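Beta-ketoacyl synthase (Burkholderia phymatum, PDB 4EWG) probably catalyses the condensation step of fatty-acid chain elongation as a 3-oxoacyl-[acyl-carrier-protein] synthase of the thiolase-like superfamily. Local coordinates at residues 60-63 against 64-68; 88-92 against 93-97; 337-341 against 342-346. One frame throughout, in Å; residues are numbered along the deposited sequence.

Contact 1 (60-63 against 64-68); sequences FAQP and ADWPR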
# COMPACT_ATOMS: atom_id res chain seq x y z
N PHE A 60 -8.43 -24.11 -8.71
CA PHE A 60 -7.07 -23.70 -8.56
C PHE A 60 -6.45 -24.71 -7.63
O PHE A 60 -7.02 -25.03 -6.61
CB PHE A 60 -7.00 -22.29 -7.92
CG PHE A 60 -5.61 -21.86 -7.58
CD1 PHE A 60 -5.06 -22.16 -6.34
CD2 PHE A 60 -4.85 -21.15 -8.50
CE1 PHE A 60 -3.76 -21.79 -6.03
CE2 PHE A 60 -3.57 -20.75 -8.18
CZ PHE A 60 -3.02 -21.07 -6.96
N ALA A 61 -5.31 -25.22 -8.01
CA ALA A 61 -4.49 -26.00 -7.09
C ALA A 61 -3.07 -25.51 -7.23
O ALA A 61 -2.59 -25.24 -8.34
CB ALA A 61 -4.58 -27.50 -7.36
N GLN A 62 -2.41 -25.37 -6.08
CA GLN A 62 -0.99 -25.03 -6.03
C GLN A 62 -0.23 -25.94 -6.91
O GLN A 62 -0.51 -27.13 -6.92
CB GLN A 62 -0.41 -25.26 -4.66
CG GLN A 62 -0.99 -24.39 -3.61
CD GLN A 62 -0.80 -25.00 -2.26
OE1 GLN A 62 -1.78 -25.14 -1.47
NE2 GLN A 62 0.44 -25.44 -1.98
N PRO A 63 0.75 -25.41 -7.64
CA PRO A 63 1.70 -26.28 -8.30
C PRO A 63 2.33 -27.23 -7.30
O PRO A 63 2.59 -26.85 -6.17
CB PRO A 63 2.72 -25.31 -8.87
CG PRO A 63 1.91 -24.10 -9.14
CD PRO A 63 0.93 -24.01 -8.02
N ALA A 64 2.54 -28.46 -7.74
CA ALA A 64 3.08 -29.52 -6.89
C ALA A 64 4.50 -29.22 -6.37
O ALA A 64 4.85 -29.60 -5.26
CB ALA A 64 3.07 -30.84 -7.68
N ASP A 65 5.30 -28.54 -7.17
CA ASP A 65 6.69 -28.29 -6.82
C ASP A 65 6.91 -27.04 -5.94
O ASP A 65 8.05 -26.63 -5.72
CB ASP A 65 7.50 -28.20 -8.12
CG ASP A 65 7.22 -26.90 -8.89
OD1 ASP A 65 6.10 -26.34 -8.80
OD2 ASP A 65 8.17 -26.42 -9.56
N TRP A 66 5.83 -26.39 -5.45
CA TRP A 66 6.00 -25.29 -4.48
C TRP A 66 6.35 -25.90 -3.18
O TRP A 66 5.61 -26.72 -2.67
CB TRP A 66 4.75 -24.44 -4.34
CG TRP A 66 4.51 -23.55 -5.52
CD1 TRP A 66 5.19 -23.56 -6.74
CD2 TRP A 66 3.47 -22.54 -5.66
NE1 TRP A 66 4.67 -22.63 -7.58
CE2 TRP A 66 3.63 -21.99 -7.00
CE3 TRP A 66 2.44 -22.05 -4.85
CZ2 TRP A 66 2.82 -20.99 -7.47
CZ3 TRP A 66 1.62 -21.03 -5.36
CH2 TRP A 66 1.82 -20.52 -6.64
N PRO A 67 7.47 -25.49 -2.61
CA PRO A 67 7.88 -26.07 -1.34
C PRO A 67 7.12 -25.50 -0.15
O PRO A 67 6.97 -24.27 -0.02
CB PRO A 67 9.37 -25.69 -1.25
CG PRO A 67 9.48 -24.41 -2.02
CD PRO A 67 8.47 -24.53 -3.13
N ARG A 68 6.69 -26.40 0.72
CA ARG A 68 6.01 -26.09 1.97
C ARG A 68 6.60 -24.90 2.71
O ARG A 68 5.86 -24.01 3.19
CB ARG A 68 6.06 -27.35 2.87
CG ARG A 68 5.35 -27.21 4.21
CD ARG A 68 5.11 -28.57 4.90
NE ARG A 68 3.86 -28.50 5.66
CZ ARG A 68 3.75 -28.05 6.90
NH1 ARG A 68 4.81 -27.64 7.56
NH2 ARG A 68 2.57 -27.99 7.48

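Contact 2 (88-92 against 93-97); sequences ALADA and GFAGD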
# COMPACT_ATOMS: atom_id res chain seq x y z
N ALA A 88 4.30 -15.05 -15.45
CA ALA A 88 4.82 -13.85 -16.11
C ALA A 88 6.33 -13.89 -16.20
O ALA A 88 6.90 -13.51 -17.21
CB ALA A 88 4.40 -12.60 -15.38
N LEU A 89 6.98 -14.33 -15.13
CA LEU A 89 8.41 -14.54 -15.16
C LEU A 89 8.85 -15.57 -16.20
O LEU A 89 9.83 -15.35 -16.92
CB LEU A 89 8.90 -14.97 -13.80
CG LEU A 89 9.03 -13.87 -12.79
CD1 LEU A 89 9.27 -14.57 -11.46
CD2 LEU A 89 10.17 -12.95 -13.17
N ALA A 90 8.14 -16.68 -16.32
CA ALA A 90 8.52 -17.69 -17.34
C ALA A 90 8.42 -17.03 -18.68
O ALA A 90 9.32 -17.12 -19.52
CB ALA A 90 7.62 -18.93 -17.29
N ASP A 91 7.29 -16.34 -18.88
CA ASP A 91 7.00 -15.75 -20.16
C ASP A 91 8.08 -14.73 -20.48
O ASP A 91 8.45 -14.58 -21.63
CB ASP A 91 5.58 -15.13 -20.16
CG ASP A 91 5.29 -14.30 -21.41
OD1 ASP A 91 5.29 -14.86 -22.55
OD2 ASP A 91 5.07 -13.08 -21.25
N ALA A 92 8.61 -14.05 -19.46
CA ALA A 92 9.67 -13.04 -19.66
C ALA A 92 11.08 -13.65 -19.86
O ALA A 92 12.04 -12.94 -20.14
CB ALA A 92 9.69 -12.04 -18.52
N GLY A 93 11.19 -14.96 -19.71
CA GLY A 93 12.45 -15.66 -19.92
C GLY A 93 13.30 -15.79 -18.66
O GLY A 93 14.47 -16.13 -18.75
N PHE A 94 12.72 -15.51 -17.50
CA PHE A 94 13.49 -15.53 -16.25
C PHE A 94 13.34 -16.80 -15.41
O PHE A 94 13.93 -16.89 -14.35
CB PHE A 94 13.13 -14.30 -15.39
CG PHE A 94 13.58 -13.01 -15.98
CD1 PHE A 94 14.92 -12.80 -16.25
CD2 PHE A 94 12.69 -11.99 -16.22
CE1 PHE A 94 15.35 -11.59 -16.78
CE2 PHE A 94 13.13 -10.78 -16.75
CZ PHE A 94 14.44 -10.59 -17.04
N ALA A 95 12.57 -17.79 -15.87
CA ALA A 95 12.51 -19.10 -15.17
C ALA A 95 13.94 -19.60 -14.92
O ALA A 95 14.78 -19.53 -15.80
CB ALA A 95 11.72 -20.13 -15.97
N GLY A 96 14.21 -20.09 -13.71
CA GLY A 96 15.55 -20.65 -13.38
C GLY A 96 16.70 -19.66 -13.42
O GLY A 96 17.88 -20.04 -13.24
N ASP A 97 16.39 -18.37 -13.66
CA ASP A 97 17.40 -17.31 -13.75
C ASP A 97 17.44 -16.58 -12.41
O ASP A 97 16.55 -15.79 -12.10
CB ASP A 97 17.06 -16.33 -14.89
CG ASP A 97 18.07 -15.20 -15.04
OD1 ASP A 97 18.89 -14.96 -14.15
OD2 ASP A 97 18.08 -14.54 -16.07

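Contact 3 (337-341 against 342-346); sequences VGHTL and GACGA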
# COMPACT_ATOMS: atom_id res chain seq x y z
N VAL A 337 -15.57 -11.48 -16.91
CA VAL A 337 -14.99 -12.02 -15.67
C VAL A 337 -15.50 -11.32 -14.41
O VAL A 337 -15.05 -11.62 -13.30
CB VAL A 337 -13.44 -11.97 -15.69
CG1 VAL A 337 -12.94 -12.82 -16.84
CG2 VAL A 337 -12.91 -10.55 -15.79
N GLY A 338 -16.45 -10.39 -14.58
CA GLY A 338 -16.92 -9.62 -13.44
C GLY A 338 -15.90 -8.57 -13.01
O GLY A 338 -14.92 -8.29 -13.73
N HIS A 339 -16.13 -7.99 -11.83
CA HIS A 339 -15.22 -7.04 -11.22
C HIS A 339 -14.28 -7.82 -10.35
O HIS A 339 -14.65 -8.27 -9.26
CB HIS A 339 -15.99 -6.03 -10.40
CG HIS A 339 -15.17 -4.92 -9.89
ND1 HIS A 339 -13.83 -4.99 -9.82
CD2 HIS A 339 -15.52 -3.65 -9.40
CE1 HIS A 339 -13.36 -3.84 -9.30
NE2 HIS A 339 -14.39 -3.03 -9.05
N THR A 340 -13.04 -8.01 -10.82
CA THR A 340 -12.09 -8.88 -10.17
C THR A 340 -11.29 -8.13 -9.07
O THR A 340 -10.27 -8.62 -8.59
CB THR A 340 -11.12 -9.52 -11.20
OG1 THR A 340 -10.46 -8.48 -11.93
CG2 THR A 340 -11.87 -10.46 -12.17
N LEU A 341 -11.78 -6.94 -8.71
CA LEU A 341 -11.32 -6.17 -7.55
C LEU A 341 -9.82 -5.86 -7.59
O LEU A 341 -9.35 -5.20 -8.53
CB LEU A 341 -11.75 -6.88 -6.26
CG LEU A 341 -13.27 -7.06 -6.12
CD1 LEU A 341 -13.55 -7.72 -4.77
CD2 LEU A 341 -14.08 -5.81 -6.29
N GLY A 342 -9.07 -6.36 -6.60
CA GLY A 342 -7.61 -6.16 -6.56
C GLY A 342 -6.90 -6.50 -7.87
O GLY A 342 -6.02 -5.80 -8.28
N ALA A 343 -7.35 -7.58 -8.53
CA ALA A 343 -6.75 -8.03 -9.78
C ALA A 343 -7.10 -7.15 -10.99
O ALA A 343 -6.39 -7.22 -12.00
CB ALA A 343 -7.15 -9.48 -10.07
N CYS A 344 -8.17 -6.36 -10.92
CA CYS A 344 -8.79 -5.82 -12.15
C CYS A 344 -7.88 -4.95 -13.01
O CYS A 344 -7.84 -5.12 -14.24
CB CYS A 344 -10.13 -5.11 -11.89
SG CYS A 344 -10.00 -3.48 -11.16
N GLY A 345 -7.10 -4.08 -12.40
CA GLY A 345 -6.20 -3.22 -13.19
C GLY A 345 -5.09 -3.97 -13.92
O GLY A 345 -4.72 -3.60 -15.04
N ALA A 346 -4.60 -5.06 -13.30
CA ALA A 346 -3.54 -5.87 -13.89
C ALA A 346 -4.08 -6.80 -14.95
O ALA A 346 -3.54 -6.87 -16.05
CB ALA A 346 -2.80 -6.66 -12.81

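Contact 1 (60-63 against 64-68)
Pro63 lays CG and CD over one face of the Trp66 indole, three residues on, and the tryptophan can be followed outward to see how. Its CB sits near the carbonyl oxygen of Pro63, 3.7 Å from that O, while the first torsion (chi1 -73°) sets CG beside the backbone N and anti to the carbonyl carbon, folding the indole back over the residue where the turn began. Further out, CD1 lies 3.7 Å from Pro63 CB, and NE1 comes 3.5 Å from Pro63 CG. The ring-fusion atom CE2 faces CG and CD of the proline together. Over the benzene half CD is the main neighbour: it stands 3.5 Å from the centroid of that six-membered ring and only 12° off its normal, a well-formed CH-pi contact. At the tip, CH2 is still 3.9 Å from the same Pro63 CD.

The framework beneath this packing is a type I beta turn running from Pro63 to Trp66, in the loop between strand 53-54 and helix 68-71. Trp66 N donates a weak bond to Pro63 O at 3.4 Å, nearly straight at 167°, and the CH-pi contact joins the same two end residues. Pro67 follows as the N-cap of the helix.

Asp65, within the turn, sends OD1 back to within 3.5 Å of Pro63 CB, whereas Gln62 brings its CB obliquely to the indole near CE3. The indole also touches helix 76-92: NE1 is hydrogen-bonded to Glu86 OE1, and Val82 and Arg83 touch the side chain. Phe154 meets the ring edge-to-face.

Contact 2 (88-92 against 93-97)
Leu89 and Phe94 join the last turn of helix 76-92 to the residues that leave it, in a Schellman motif. Phe94 N reaches back five residues to Leu89 O, 3.0 Å away with an N-H...O angle of 159°. Gly93 N donates to Ala90 O at 2.9 Å. Gly93 makes the reversal with a positive phi of 91°, a conformation in which a side chain would collide with the carbonyl O of Ala92. A type II turn then carries the chain from Phe94 to Asp97.

The apolar half of the motif lies across the same junction. Leu89 CD2 approaches Phe94 CB at 3.9 Å, the two side chains crossing at about a right angle. Ala92 CB touches CD2 of the Phe94 ring at 3.8 Å as well. Leu89 also touches Leu191, Phe94 touches Leu189, and both touch Ile100. The Phe94 side chain is about 5 Å from that of His249, a calcium ligand, although no calcium is bound to this chain here.

Ala92 O is bonded to Arg253 NH2, so carbonyls of the helix end find donors both within the motif and beyond it, while the buried side chains of Leu89 and Phe94 pack across the reversal.

Contact 3 (337-341 against 342-346)
Thr340 and Leu341 pair with Ala343 and Cys344 in a buried, local contact where the loop after helix 334-337 turns into helix 344-358, with its centre about 4 Å from the centre of the chain. Two overlapping backbone bonds make the turn. Ala343 N donates to Thr340 O at 3.1 Å, and Cys344 N donates to Leu341 O at 2.9 Å with an N-H...O angle of 164°. Leu341 adopts a positive phi of 57°, an uncommon setting for a residue with a side chain, and its N-H points back to His339.

There Leu341 N donates to His339 ND1 at 3.0 Å, tilted from the ring plane. Leu341 CD2 stands 3.6 Å above the plane of the His339 imidazole, over the centre of one face. Cys344 SG comes obliquely to the same ring, 3.9 Å from His339 CE1. Thr340 OG1, rotated between its own backbone N and carbonyl carbon (chi1 57°), fits close against the start of the helix, 3.1 Å from Cys344 CA and 3.4 Å from Cys344 CB.

The sequence Gly-His-Thr at 338-340 matches the glycine-histidine-threonine signature of ketosynthases. His339 touches Cys168 and meets His305 edge-to-face, a cluster consistent with the cysteine-histidine-histidine active site of this family. Backbone bonds to Val234 and Gly236 hold His339 in place, and Glu196 OE2 receives a bond from Gly342 N.

With ND1 engaged by a backbone N-H and a leucine methyl over one face, the imidazole has little liberty to rotate; Leu341 thus probably acts as a second-shell residue that fixes the orientation of the His339 ring.

From the N terminus the three contacts follow in series, each a local contact within one continuous run of chain; none closes a long loop, and none encloses or crosses another. Contact 1 rounds the loop between strand 53-54 and helix 68-71, leaning on helix 76-92. Contact 2 ends that same helix and starts the loop toward strand 105-110 of the large mixed sheet, so helix 76-92 links the first two, whose centres are about 18 Å apart. Contact 3 comes much later, in the C-terminal ketosynthase domain, and turns the chain into helix 344-358 near the middle of the molecule. Its centre lies about 23 Å from that of contact 1 and about 24 Å from that of contact 2.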